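Local coordinates for thiamine pyrophosphokinase (Saccharomyces cerevisiae, PDB 1IG0), which catalyses the transfer of a pyrophosphate group from ATP to thiamine, making thiamine diphosphate, and is the only yeast enzyme able to do so, at residues 266-271 / 286-291; 9-14 / 291-296; 251-256 / 304-309; 1-6 / 274-279. All blocks are in the same frame, centred on the assembly; numbering follows the deposited sequence.

Interaction 1: residues 266-271 / 286-291. With VIB (3-(4-amino-2-methyl-pyrimidin-5-ylmethyl)-5-(2-hydroxy-ethyl)-4-methyl-thiazol-3-ium), chain C.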
loop_
_atom_site.group_PDB
_atom_site.type_symbol
_atom_site.label_atom_id
_atom_site.label_comp_id
_atom_site.label_asym_id
_atom_site.label_seq_id
_atom_site.Cartn_x
_atom_site.Cartn_y
_atom_site.Cartn_z
ATOM N N ARG B 266 -1.900 -22.880 -11.005
ATOM C CA ARG B 266 -1.037 -24.046 -11.118
ATOM C C ARG B 266 0.387 -23.523 -11.005
ATOM O O ARG B 266 0.790 -22.649 -11.770
ATOM C CB ARG B 266 -1.225 -24.737 -12.475
ATOM C CG ARG B 266 -2.595 -25.357 -12.700
ATOM C CD ARG B 266 -2.639 -26.091 -14.038
ATOM N NE ARG B 266 -3.910 -26.779 -14.256
ATOM C CZ ARG B 266 -4.187 -27.524 -15.324
ATOM N NH1 ARG B 266 -3.284 -27.684 -16.283
ATOM N NH2 ARG B 266 -5.373 -28.108 -15.436
ATOM N N GLY B 267 1.143 -24.032 -10.041
ATOM C CA GLY B 267 2.511 -23.578 -9.893
ATOM C C GLY B 267 2.782 -22.697 -8.690
ATOM O O GLY B 267 3.848 -22.094 -8.595
ATOM N N LEU B 268 1.818 -22.604 -7.779
ATOM C CA LEU B 268 1.987 -21.813 -6.565
ATOM C C LEU B 268 2.078 -22.793 -5.397
ATOM O O LEU B 268 1.411 -23.830 -5.407
ATOM C CB LEU B 268 0.795 -20.872 -6.359
ATOM C CG LEU B 268 0.590 -19.711 -7.339
ATOM C CD1 LEU B 268 -0.722 -19.004 -7.020
ATOM C CD2 LEU B 268 1.759 -18.738 -7.243
ATOM N N LYS B 269 2.904 -22.473 -4.404
ATOM C CA LYS B 269 3.064 -23.338 -3.237
ATOM C C LYS B 269 1.687 -23.762 -2.747
ATOM O O LYS B 269 1.485 -24.900 -2.327
ATOM C CB LYS B 269 3.814 -22.599 -2.127
ATOM C CG LYS B 269 3.995 -23.408 -0.851
ATOM C CD LYS B 269 4.817 -24.670 -1.064
ATOM C CE LYS B 269 4.996 -25.419 0.251
ATOM N NZ LYS B 269 5.759 -26.686 0.079
ATOM N N TRP B 270 0.745 -22.828 -2.811
ATOM C CA TRP B 270 -0.631 -23.079 -2.418
ATOM C C TRP B 270 -1.514 -22.771 -3.623
ATOM O O TRP B 270 -1.829 -21.610 -3.892
ATOM C CB TRP B 270 -1.017 -22.193 -1.232
ATOM C CG TRP B 270 -0.387 -22.627 0.058
ATOM C CD1 TRP B 270 -0.849 -23.583 0.919
ATOM C CD2 TRP B 270 0.838 -22.139 0.618
ATOM N NE1 TRP B 270 0.015 -23.722 1.981
ATOM C CE2 TRP B 270 1.062 -22.852 1.819
ATOM C CE3 TRP B 270 1.776 -21.177 0.217
ATOM C CZ2 TRP B 270 2.180 -22.621 2.630
ATOM C CZ3 TRP B 270 2.891 -20.950 1.026
ATOM C CH2 TRP B 270 3.083 -21.674 2.215
ATOM N N ASP B 271 -1.882 -23.814 -4.364
ATOM C CA ASP B 271 -2.734 -23.656 -5.539
ATOM C C ASP B 271 -4.197 -23.734 -5.136
ATOM O O ASP B 271 -4.563 -24.501 -4.245
ATOM C CB ASP B 271 -2.443 -24.739 -6.582
ATOM C CG ASP B 271 -1.264 -24.397 -7.472
ATOM O OD1 ASP B 271 -1.083 -23.201 -7.786
ATOM O OD2 ASP B 271 -0.531 -25.323 -7.874
ATOM N N SER B 286 -1.760 -14.316 0.423
ATOM C CA SER B 286 -0.558 -13.548 0.714
ATOM C C SER B 286 0.527 -14.516 1.148
ATOM O O SER B 286 0.232 -15.609 1.624
ATOM C CB SER B 286 -0.823 -12.521 1.821
ATOM O OG SER B 286 -1.222 -13.145 3.028
ATOM N N SER B 287 1.780 -14.115 0.981
ATOM C CA SER B 287 2.905 -14.966 1.346
ATOM C C SER B 287 2.903 -16.286 0.580
ATOM O O SER B 287 3.289 -17.328 1.114
ATOM C CB SER B 287 2.904 -15.249 2.850
ATOM O OG SER B 287 3.216 -14.080 3.587
ATOM N N ASN B 288 2.452 -16.247 -0.668
ATOM C CA ASN B 288 2.451 -17.448 -1.490
ATOM C C ASN B 288 3.821 -17.420 -2.162
ATOM O O ASN B 288 4.626 -16.528 -1.889
ATOM C CB ASN B 288 1.348 -17.386 -2.549
ATOM C CG ASN B 288 0.844 -18.765 -2.953
ATOM O OD1 ASN B 288 1.614 -19.722 -3.059
ATOM N ND2 ASN B 288 -0.457 -18.867 -3.197
ATOM N N ARG B 289 4.097 -18.382 -3.033
ATOM C CA ARG B 289 5.381 -18.409 -3.720
ATOM C C ARG B 289 5.311 -19.348 -4.916
ATOM O O ARG B 289 4.507 -20.278 -4.939
ATOM C CB ARG B 289 6.491 -18.869 -2.764
ATOM C CG ARG B 289 6.535 -20.374 -2.545
ATOM C CD ARG B 289 7.553 -20.770 -1.495
ATOM N NE ARG B 289 7.113 -20.406 -0.154
ATOM C CZ ARG B 289 7.078 -21.246 0.873
ATOM N NH1 ARG B 289 7.459 -22.507 0.717
ATOM N NH2 ARG B 289 6.667 -20.821 2.059
ATOM N N PHE B 290 6.149 -19.093 -5.914
ATOM C CA PHE B 290 6.188 -19.926 -7.110
ATOM C C PHE B 290 6.858 -21.266 -6.802
ATOM O O PHE B 290 7.871 -21.316 -6.105
ATOM C CB PHE B 290 6.988 -19.232 -8.217
ATOM C CG PHE B 290 6.398 -17.931 -8.686
ATOM C CD1 PHE B 290 7.228 -16.850 -8.967
ATOM C CD2 PHE B 290 5.027 -17.791 -8.883
ATOM C CE1 PHE B 290 6.706 -15.649 -9.435
ATOM C CE2 PHE B 290 4.493 -16.591 -9.353
ATOM C CZ PHE B 290 5.335 -15.519 -9.629
ATOM N N VAL B 291 6.289 -22.351 -7.318
ATOM C CA VAL B 291 6.870 -23.675 -7.128
ATOM C C VAL B 291 7.039 -24.331 -8.490
ATOM O O VAL B 291 7.714 -25.350 -8.624
ATOM C CB VAL B 291 5.999 -24.578 -6.225
ATOM C CG1 VAL B 291 5.960 -24.005 -4.821
ATOM C CG2 VAL B 291 4.596 -24.712 -6.800
HETATM C CM2 VIB C . -4.380 -19.734 -0.717
HETATM N N4A VIB C . -1.660 -20.924 3.250
HETATM C CM4 VIB C . 2.825 -18.708 4.243
HETATM O O1 VIB C . 1.654 -14.756 6.555
HETATM C C7 VIB C . 2.790 -15.621 6.653
HETATM C C6 VIB C . 2.312 -17.088 6.812
HETATM C C2 VIB C . -0.632 -17.691 4.323
HETATM S S1 VIB C . -0.446 -16.846 5.892
HETATM C C5 VIB C . 1.263 -17.408 5.751
HETATM C C4 VIB C . 1.472 -18.116 4.608
HETATM N N3 VIB C . 0.414 -18.239 3.884
HETATM C C7A VIB C . 0.384 -18.971 2.586
HETATM C C4A VIB C . -1.825 -20.137 2.092
HETATM N N3A VIB C . -2.973 -20.318 1.290
HETATM C C2A VIB C . -3.157 -19.543 0.134
HETATM N N1A VIB C . -2.186 -18.589 -0.223
HETATM C C6A VIB C . -1.038 -18.406 0.574
HETATM C C5A VIB C . -0.849 -19.179 1.734
#

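Interaction 2: residues 9-14 / 291-296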
loop_
_atom_site.group_PDB
_atom_site.type_symbol
_atom_site.label_atom_id
_atom_site.label_comp_id
_atom_site.label_asym_id
_atom_site.label_seq_id
_atom_site.Cartn_x
_atom_site.Cartn_y
_atom_site.Cartn_z
ATOM N N PRO B 9 4.555 -29.440 -3.171
ATOM C CA PRO B 9 5.913 -29.617 -2.662
ATOM C C PRO B 9 6.632 -28.377 -3.204
ATOM O O PRO B 9 6.038 -27.613 -3.966
ATOM C CB PRO B 9 6.367 -30.918 -3.323
ATOM C CG PRO B 9 5.552 -30.972 -4.587
ATOM C CD PRO B 9 4.199 -30.508 -4.121
ATOM N N GLU B 10 7.893 -28.177 -2.850
ATOM C CA GLU B 10 8.601 -26.979 -3.295
ATOM C C GLU B 10 8.769 -26.782 -4.804
ATOM O O GLU B 10 8.898 -25.647 -5.268
ATOM C CB GLU B 10 9.962 -26.904 -2.609
ATOM C CG GLU B 10 10.344 -25.499 -2.185
ATOM C CD GLU B 10 9.229 -24.799 -1.421
ATOM O OE1 GLU B 10 8.691 -25.382 -0.457
ATOM O OE2 GLU B 10 8.892 -23.656 -1.788
ATOM N N ARG B 11 8.770 -27.866 -5.572
ATOM C CA ARG B 11 8.924 -27.754 -7.021
ATOM C C ARG B 11 8.084 -28.755 -7.812
ATOM O O ARG B 11 8.137 -29.959 -7.564
ATOM C CB ARG B 11 10.398 -27.915 -7.411
ATOM C CG ARG B 11 11.299 -26.742 -7.031
ATOM C CD ARG B 11 11.107 -25.563 -7.976
ATOM N NE ARG B 11 11.998 -24.447 -7.664
ATOM C CZ ARG B 11 11.866 -23.651 -6.608
ATOM N NH1 ARG B 11 10.873 -23.836 -5.749
ATOM N NH2 ARG B 11 12.736 -22.671 -6.405
ATOM N N ILE B 12 7.312 -28.246 -8.768
ATOM C CA ILE B 12 6.474 -29.089 -9.614
ATOM C C ILE B 12 6.530 -28.571 -11.046
ATOM O O ILE B 12 7.141 -27.537 -11.327
ATOM C CB ILE B 12 4.983 -29.055 -9.187
ATOM C CG1 ILE B 12 4.389 -27.672 -9.483
ATOM C CG2 ILE B 12 4.849 -29.382 -7.706
ATOM C CD1 ILE B 12 2.876 -27.594 -9.324
ATOM N N LYS B 13 5.888 -29.305 -11.946
ATOM C CA LYS B 13 5.794 -28.927 -13.347
ATOM C C LYS B 13 4.301 -28.879 -13.631
ATOM O O LYS B 13 3.565 -29.805 -13.299
ATOM C CB LYS B 13 6.443 -29.972 -14.259
ATOM C CG LYS B 13 7.959 -29.874 -14.397
ATOM C CD LYS B 13 8.453 -30.860 -15.457
ATOM C CE LYS B 13 9.929 -30.676 -15.784
ATOM N NZ LYS B 13 10.800 -30.870 -14.597
ATOM N N ILE B 14 3.850 -27.789 -14.224
ATOM C CA ILE B 14 2.448 -27.660 -14.536
ATOM C C ILE B 14 2.295 -28.117 -15.959
ATOM O O ILE B 14 3.280 -28.329 -16.675
ATOM C CB ILE B 14 1.950 -26.203 -14.403
ATOM C CG1 ILE B 14 2.516 -25.314 -15.532
ATOM C CG2 ILE B 14 2.377 -25.647 -13.059
ATOM C CD1 ILE B 14 2.061 -23.877 -15.461
ATOM N N VAL B 291 6.289 -22.351 -7.318
ATOM C CA VAL B 291 6.870 -23.675 -7.128
ATOM C C VAL B 291 7.039 -24.331 -8.490
ATOM O O VAL B 291 7.714 -25.350 -8.624
ATOM C CB VAL B 291 5.999 -24.578 -6.225
ATOM C CG1 VAL B 291 5.960 -24.005 -4.821
ATOM C CG2 VAL B 291 4.596 -24.712 -6.800
ATOM N N GLY B 292 6.413 -23.738 -9.503
ATOM C CA GLY B 292 6.539 -24.264 -10.847
ATOM C C GLY B 292 7.977 -24.070 -11.285
ATOM O O GLY B 292 8.539 -22.989 -11.107
ATOM N N ASP B 293 8.580 -25.116 -11.840
ATOM C CA ASP B 293 9.966 -25.057 -12.296
ATOM C C ASP B 293 10.292 -23.810 -13.109
ATOM O O ASP B 293 11.253 -23.099 -12.812
ATOM C CB ASP B 293 10.295 -26.285 -13.150
ATOM C CG ASP B 293 10.787 -27.457 -12.333
ATOM O OD1 ASP B 293 10.941 -28.551 -12.917
ATOM O OD2 ASP B 293 11.029 -27.289 -11.119
ATOM N N ASN B 294 9.482 -23.545 -14.128
ATOM C CA ASN B 294 9.722 -22.410 -15.010
ATOM C C ASN B 294 8.510 -21.526 -15.293
ATOM O O ASN B 294 8.614 -20.574 -16.067
ATOM C CB ASN B 294 10.263 -22.915 -16.344
ATOM C CG ASN B 294 9.301 -23.866 -17.029
ATOM O OD1 ASN B 294 9.180 -25.029 -16.642
ATOM N ND2 ASN B 294 8.595 -23.369 -18.037
ATOM N N CYS B 295 7.366 -21.834 -14.694
ATOM C CA CYS B 295 6.181 -21.019 -14.933
ATOM C C CYS B 295 5.045 -21.268 -13.949
ATOM O O CYS B 295 4.960 -22.326 -13.326
ATOM C CB CYS B 295 5.676 -21.228 -16.367
ATOM S SG CYS B 295 5.195 -22.920 -16.774
ATOM N N CYS B 296 4.181 -20.267 -13.819
ATOM C CA CYS B 296 3.031 -20.321 -12.930
ATOM C C CYS B 296 1.802 -19.840 -13.695
ATOM O O CYS B 296 1.868 -18.850 -14.425
ATOM C CB CYS B 296 3.276 -19.428 -11.713
ATOM S SG CYS B 296 1.880 -19.302 -10.588
#

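Interaction 3: residues 251-256 / 304-309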
loop_
_atom_site.group_PDB
_atom_site.type_symbol
_atom_site.label_atom_id
_atom_site.label_comp_id
_atom_site.label_asym_id
_atom_site.label_seq_id
_atom_site.Cartn_x
_atom_site.Cartn_y
_atom_site.Cartn_z
ATOM N N CYS B 251 5.080 -14.115 -3.371
ATOM C CA CYS B 251 4.182 -13.380 -4.252
ATOM C C CYS B 251 2.792 -13.370 -3.646
ATOM O O CYS B 251 2.502 -14.143 -2.732
ATOM C CB CYS B 251 4.132 -14.028 -5.640
ATOM S SG CYS B 251 3.390 -15.679 -5.705
ATOM N N GLY B 252 1.934 -12.495 -4.155
ATOM C CA GLY B 252 0.586 -12.413 -3.635
ATOM C C GLY B 252 -0.435 -12.056 -4.692
ATOM O O GLY B 252 -0.154 -11.281 -5.607
ATOM N N LEU B 253 -1.622 -12.642 -4.575
ATOM C CA LEU B 253 -2.714 -12.373 -5.502
ATOM C C LEU B 253 -3.601 -11.370 -4.775
ATOM O O LEU B 253 -4.289 -11.720 -3.818
ATOM C CB LEU B 253 -3.479 -13.664 -5.812
ATOM C CG LEU B 253 -2.779 -14.653 -6.757
ATOM C CD1 LEU B 253 -1.436 -15.088 -6.183
ATOM C CD2 LEU B 253 -3.677 -15.858 -6.981
ATOM N N LEU B 254 -3.590 -10.127 -5.244
ATOM C CA LEU B 254 -4.323 -9.055 -4.583
ATOM C C LEU B 254 -5.521 -8.475 -5.326
ATOM O O LEU B 254 -5.358 -7.756 -6.312
ATOM C CB LEU B 254 -3.337 -7.931 -4.268
ATOM C CG LEU B 254 -1.951 -8.440 -3.850
ATOM C CD1 LEU B 254 -0.962 -7.286 -3.799
ATOM C CD2 LEU B 254 -2.042 -9.142 -2.498
ATOM N N PRO B 255 -6.743 -8.773 -4.851
ATOM C CA PRO B 255 -7.968 -8.267 -5.477
ATOM C C PRO B 255 -8.283 -6.874 -4.934
ATOM O O PRO B 255 -9.339 -6.645 -4.346
ATOM C CB PRO B 255 -9.005 -9.303 -5.064
ATOM C CG PRO B 255 -8.579 -9.625 -3.666
ATOM C CD PRO B 255 -7.067 -9.773 -3.815
ATOM N N ILE B 256 -7.349 -5.953 -5.134
ATOM C CA ILE B 256 -7.502 -4.585 -4.660
ATOM C C ILE B 256 -8.567 -3.852 -5.469
ATOM O O ILE B 256 -8.516 -3.826 -6.695
ATOM C CB ILE B 256 -6.166 -3.817 -4.776
ATOM C CG1 ILE B 256 -5.033 -4.655 -4.179
ATOM C CG2 ILE B 256 -6.264 -2.476 -4.053
ATOM C CD1 ILE B 256 -3.650 -4.048 -4.372
ATOM N N ILE B 304 -6.656 -8.909 -11.641
ATOM C CA ILE B 304 -6.214 -8.775 -10.261
ATOM C C ILE B 304 -4.798 -8.220 -10.252
ATOM O O ILE B 304 -4.119 -8.214 -11.279
ATOM C CB ILE B 304 -6.205 -10.125 -9.508
ATOM C CG1 ILE B 304 -5.133 -11.047 -10.093
ATOM C CG2 ILE B 304 -7.578 -10.774 -9.582
ATOM C CD1 ILE B 304 -4.743 -12.187 -9.158
ATOM N N ILE B 305 -4.358 -7.750 -9.092
ATOM C CA ILE B 305 -3.013 -7.214 -8.955
ATOM C C ILE B 305 -2.119 -8.295 -8.367
ATOM O O ILE B 305 -2.520 -9.010 -7.449
ATOM C CB ILE B 305 -2.978 -5.994 -8.014
ATOM C CG1 ILE B 305 -3.967 -4.930 -8.501
ATOM C CG2 ILE B 305 -1.565 -5.426 -7.951
ATOM C CD1 ILE B 305 -3.698 -4.423 -9.911
ATOM N N LEU B 306 -0.912 -8.416 -8.904
ATOM C CA LEU B 306 0.038 -9.403 -8.420
ATOM C C LEU B 306 1.297 -8.684 -7.973
ATOM O O LEU B 306 1.767 -7.758 -8.637
ATOM C CB LEU B 306 0.390 -10.398 -9.528
ATOM C CG LEU B 306 1.341 -11.534 -9.156
ATOM C CD1 LEU B 306 0.619 -12.538 -8.277
ATOM C CD2 LEU B 306 1.840 -12.208 -10.417
ATOM N N ASN B 307 1.827 -9.090 -6.829
ATOM C CA ASN B 307 3.057 -8.500 -6.343
ATOM C C ASN B 307 4.044 -9.652 -6.278
ATOM O O ASN B 307 3.718 -10.738 -5.795
ATOM C CB ASN B 307 2.863 -7.864 -4.961
ATOM C CG ASN B 307 2.964 -8.867 -3.829
ATOM O OD1 ASN B 307 4.032 -9.057 -3.244
ATOM N ND2 ASN B 307 1.852 -9.518 -3.517
ATOM N N VAL B 308 5.237 -9.427 -6.810
ATOM C CA VAL B 308 6.266 -10.451 -6.802
ATOM C C VAL B 308 7.462 -9.894 -6.058
ATOM O O VAL B 308 8.086 -8.927 -6.497
ATOM C CB VAL B 308 6.689 -10.841 -8.234
ATOM C CG1 VAL B 308 7.831 -11.849 -8.183
ATOM C CG2 VAL B 308 5.499 -11.426 -8.983
ATOM N N GLU B 309 7.767 -10.497 -4.916
ATOM C CA GLU B 309 8.888 -10.051 -4.114
ATOM C C GLU B 309 10.175 -10.223 -4.900
ATOM O O GLU B 309 10.409 -11.268 -5.508
ATOM C CB GLU B 309 8.958 -10.845 -2.810
ATOM C CG GLU B 309 10.217 -10.595 -2.000
ATOM C CD GLU B 309 10.183 -11.286 -0.655
ATOM O OE1 GLU B 309 9.739 -12.452 -0.599
ATOM O OE2 GLU B 309 10.608 -10.665 0.342
#

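Interaction 4: residues 1-6 / 274-279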
loop_
_atom_site.group_PDB
_atom_site.type_symbol
_atom_site.label_atom_id
_atom_site.label_comp_id
_atom_site.label_asym_id
_atom_site.label_seq_id
_atom_site.Cartn_x
_atom_site.Cartn_y
_atom_site.Cartn_z
ATOM N N MET B 1 -15.989 -28.167 -9.019
ATOM C CA MET B 1 -16.750 -26.906 -8.775
ATOM C C MET B 1 -16.606 -26.514 -7.309
ATOM O O MET B 1 -16.928 -25.393 -6.913
ATOM C CB MET B 1 -18.227 -27.118 -9.104
ATOM C CG MET B 1 -19.028 -27.696 -7.948
ATOM S SD MET B 1 -20.433 -28.684 -8.469
ATOM C CE MET B 1 -19.764 -30.326 -8.258
ATOM N N SER B 2 -16.132 -27.459 -6.507
ATOM C CA SER B 2 -15.937 -27.230 -5.086
ATOM C C SER B 2 -14.689 -26.388 -4.875
ATOM O O SER B 2 -13.737 -26.462 -5.653
ATOM C CB SER B 2 -15.777 -28.563 -4.351
ATOM O OG SER B 2 -14.572 -29.207 -4.727
ATOM N N GLU B 3 -14.700 -25.581 -3.821
ATOM C CA GLU B 3 -13.558 -24.742 -3.505
ATOM C C GLU B 3 -12.439 -25.660 -3.037
ATOM O O GLU B 3 -12.680 -26.602 -2.281
ATOM C CB GLU B 3 -13.914 -23.763 -2.388
ATOM C CG GLU B 3 -12.791 -22.812 -2.009
ATOM C CD GLU B 3 -13.112 -22.015 -0.765
ATOM O OE1 GLU B 3 -14.270 -21.563 -0.647
ATOM O OE2 GLU B 3 -12.214 -21.837 0.087
ATOM N N GLU B 4 -11.219 -25.398 -3.488
ATOM C CA GLU B 4 -10.096 -26.223 -3.074
ATOM C C GLU B 4 -8.801 -25.436 -2.952
ATOM O O GLU B 4 -8.597 -24.424 -3.622
ATOM C CB GLU B 4 -9.889 -27.390 -4.044
ATOM C CG GLU B 4 -8.878 -28.419 -3.541
ATOM C CD GLU B 4 -8.641 -29.557 -4.517
ATOM O OE1 GLU B 4 -7.925 -30.512 -4.149
ATOM O OE2 GLU B 4 -9.164 -29.497 -5.650
ATOM N N CYS B 5 -7.934 -25.921 -2.075
ATOM C CA CYS B 5 -6.634 -25.318 -1.833
ATOM C C CYS B 5 -5.701 -26.456 -1.467
ATOM O O CYS B 5 -5.963 -27.203 -0.525
ATOM C CB CYS B 5 -6.702 -24.315 -0.678
ATOM S SG CYS B 5 -5.090 -23.616 -0.224
ATOM N N ILE B 6 -4.619 -26.601 -2.221
ATOM C CA ILE B 6 -3.667 -27.667 -1.954
ATOM C C ILE B 6 -2.276 -27.103 -1.735
ATOM O O ILE B 6 -1.911 -26.082 -2.319
ATOM C CB ILE B 6 -3.605 -28.674 -3.120
ATOM C CG1 ILE B 6 -3.050 -27.992 -4.373
ATOM C CG2 ILE B 6 -4.992 -29.237 -3.391
ATOM C CD1 ILE B 6 -2.788 -28.945 -5.522
ATOM N N ASN B 274 -11.728 -22.562 -7.882
ATOM C CA ASN B 274 -13.050 -22.069 -7.490
ATOM C C ASN B 274 -12.899 -21.435 -6.111
ATOM O O ASN B 274 -13.679 -21.698 -5.196
ATOM C CB ASN B 274 -14.048 -23.229 -7.429
ATOM C CG ASN B 274 -14.052 -24.061 -8.698
ATOM O OD1 ASN B 274 -14.205 -23.532 -9.799
ATOM N ND2 ASN B 274 -13.885 -25.372 -8.551
ATOM N N TRP B 275 -11.880 -20.588 -5.990
ATOM C CA TRP B 275 -11.525 -19.928 -4.740
ATOM C C TRP B 275 -11.880 -18.439 -4.729
ATOM O O TRP B 275 -11.189 -17.626 -5.344
ATOM C CB TRP B 275 -10.017 -20.096 -4.537
ATOM C CG TRP B 275 -9.523 -19.977 -3.138
ATOM C CD1 TRP B 275 -9.562 -20.939 -2.172
ATOM C CD2 TRP B 275 -8.850 -18.853 -2.561
ATOM N NE1 TRP B 275 -8.946 -20.490 -1.030
ATOM C CE2 TRP B 275 -8.498 -19.211 -1.242
ATOM C CE3 TRP B 275 -8.505 -17.580 -3.033
ATOM C CZ2 TRP B 275 -7.820 -18.339 -0.383
ATOM C CZ3 TRP B 275 -7.826 -16.711 -2.178
ATOM C CH2 TRP B 275 -7.491 -17.098 -0.868
ATOM N N PRO B 276 -12.966 -18.064 -4.035
ATOM C CA PRO B 276 -13.357 -16.650 -3.983
ATOM C C PRO B 276 -12.292 -15.833 -3.252
ATOM O O PRO B 276 -11.744 -16.285 -2.250
ATOM C CB PRO B 276 -14.675 -16.683 -3.210
ATOM C CG PRO B 276 -15.223 -18.040 -3.519
ATOM C CD PRO B 276 -13.997 -18.911 -3.411
ATOM N N THR B 277 -11.998 -14.634 -3.747
ATOM C CA THR B 277 -10.995 -13.789 -3.105
ATOM C C THR B 277 -11.491 -12.353 -2.961
ATOM O O THR B 277 -12.055 -11.781 -3.896
ATOM C CB THR B 277 -9.662 -13.803 -3.894
ATOM O OG1 THR B 277 -8.664 -13.074 -3.166
ATOM C CG2 THR B 277 -9.847 -13.189 -5.279
ATOM N N SER B 278 -11.281 -11.779 -1.780
ATOM C CA SER B 278 -11.715 -10.415 -1.500
ATOM C C SER B 278 -10.988 -9.796 -0.313
ATOM O O SER B 278 -10.758 -10.457 0.700
ATOM C CB SER B 278 -13.219 -10.394 -1.225
ATOM O OG SER B 278 -13.605 -9.169 -0.624
ATOM N N VAL B 279 -10.635 -8.522 -0.441
ATOM C CA VAL B 279 -9.955 -7.806 0.630
ATOM C C VAL B 279 -10.909 -7.616 1.807
ATOM O O VAL B 279 -10.486 -7.571 2.961
ATOM C CB VAL B 279 -9.466 -6.415 0.150
ATOM C CG1 VAL B 279 -8.982 -5.581 1.336
ATOM C CG2 VAL B 279 -8.347 -6.585 -0.864
HETATM O O HOH W 1 -9.825 -23.437 0.412
#

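Interaction 1: residues 266-271 / 286-291
The Trp270 indole meets Asn288 OD1 at its edge, in the ring plane, and Lys269 CG over one face. On the opposite face lies bound thiamine, whose bridging carbon C7A sits 3.4 Å above the ring plane; pyrimidine atom C4A is 3.5 Å from Trp270 CG. The Arg289 guanidinium, turned 80° from the indole, has Trp270 CZ3 and Lys269 CG over a single face, and its NH2 reaches to 3.7 Å from Trp270 CH2. The bend at chi3 (72°) brings it alongside the Lys269 chain. With CG anti to the backbone N (chi1 -152°), the Asn288 carboxamide bridges the two segments: OD1 accepts from Trp270 N (3.2 Å) and from Arg289 N (2.8 Å), while ND2 donates almost straight to Trp270 O (3.1 Å). Backbone bonds from Val291 N to Gly267 O and from Lys269 N to Arg289 O flank the single Leu268-Phe290 bridge. Replacing Trp270 by an alanine would probably strip one face of the pyrimidine of its aromatic cover and leave Glu7 without the indole N-H it accepts. The site is compound: Gln122 O of the second subunit hydrogen-bonds the thiamine, and its Tyr123 meets Trp270 edge-to-face. Lys269 and Arg289 both salt-bridge Glu10, the lysine also bonding Asn8 O, so two positive ends share one carboxylate, while Asn288, gripped on both amide atoms, is likely to be held in one orientation beside the thiamine.

Interaction 2: residues 9-14 / 291-296
Two backbone hydrogen bonds join Ile12 to the turn before strand 295-300: Ile12 N donates to Val291 O at 2.9 Å, and Asp293 N returns a bond to Ile12 O, also 2.9 Å. They bracket a single bridge between Ile12 and Gly292. A C-H...O contact reinforces the first, with Arg11 CA 3.1 Å from Val291 O. A side-chain CB on Gly292 would clash with Cys295 O, so a residue without a CB fits this turn.

Among the charges, Lys13 NZ makes a salt bridge with Asp293 OD1 at 2.9 Å; a bend at the last torsion (chi4 60°) turns the ammonium onto that oxygen. Arg11 runs close to the other oxygen, OD2, but only with its aliphatic part, CD at 3.6 Å. Its guanidinium is taken elsewhere: NH1 donates to Glu10 O (2.7 Å) and NH2 to Asn245. A leucine in place of Asp293 would probably leave the Lys13 ammonium without its mate and free to turn.

Apolar contacts complete the set. Ile12 CG1 lies 4.0 Å from Val291 CG2, and Ile14, its CG1 held between the backbone N and carbonyl carbon (chi1 71°), sets CD1 3.5 Å from Cys295 SG. The main-chain bonds at Ile12 use no side-chain atom, whereas the Lys13-Asp293 pair depends on opposite charges and, with Lys13 exposed, is probably weakened by solvent.

Interaction 3: residues 251-256 / 304-309
Asn307 lays its carboxamide over Gly252, with ND2 3.2 Å from Gly252 CA. CG sits between the backbone N and the carbonyl carbon (chi1 83°), which turns the amide back over the neighbouring strand; a CB on residue 252 would collide with ND2, so the glycine suits this approach. The Leu254 side chain crosses that of Asn307 at about a right angle, its CD1 3.6 Å from Asn307 ND2. The strands run antiparallel, their axes 4.8 Å apart and their N-to-C directions 166° apart, with Gly252-Asn307 and Leu254-Ile305 as hydrogen-bonded pairs. They sit within the large mixed sheet, between strands 225-230 and 288-289. Cys251, Leu253, Leu306 and Val308 point to one face, where Leu253 and Leu306 lie side by side (CD1 to CD1 3.9 Å) and Cys251 and Leu253 also touch Leu268. Leu254, Ile305 and Asn307 occupy the other: Ile305 packs on helix 196-212, and Phe196 and Asp197 of the second subunit press on Leu254 and Asn307 respectively.

Interaction 4: residues 1-6 / 274-279
A G1 beta bulge, formed where Asn274 and Trp275 both face Val262, meets the N-terminal segment through Ser2 and Glu3 beside the thiamine pocket, which Cys5 and Trp275 help to line. Asn274 ND2 donates to Ser2 O at 3.1 Å, nearly straight at 173°; the acceptor lies in the amide plane, but the donor approaches from above the Ser2 carbonyl plane. Glu3, its CG anti to the backbone N (chi1 -178°), reaches obliquely across the Trp275 side chain: OE2 comes within 3.6 Å of Trp275 CD1, with carboxylate and indole planes 85° apart. A water at the indole edge, in plane, donates to Glu3 OE2 at 2.9 Å and takes a weak bond from Trp275 NE1. Arg283 ties both partners, through a salt bridge to Glu3 and a cation-pi contact with Trp275. This surface junction lies between two small strand systems: strand 4-7 pairs with strand 270-272, and strand 275-277 forms the edge of a five-stranded sheet next to strand 260-266.

Overall arrangement
Interaction 1 lies centrally among the four, its centre 9 Å from that of interaction 2, 12 Å from interaction 3 and 14 Å from interaction 4. It shares Val291 with interaction 2, and a salt bridge from Arg289 NH1 to Glu10 OE2 (3.1 Å) also joins them. Asn288 O lies 2.9 Å from Cys251 N, a probable hydrogen bond attaching strand 288-289 to the ladder of interaction 3. Strands 270-272 and 4-7 pair (Asp271 O to Ile6 N 2.9 Å, probably hydrogen-bonded); separately, Trp270 and Ser286-Asn288 of interaction 1 and Cys5 and Trp275 of interaction 4 line one thiamine pocket, which the second subunit completes. Interactions 2 and 3 stay about 6 Å apart at their nearest atoms, whereas Pro255 packs against Thr277 between interactions 3 and 4.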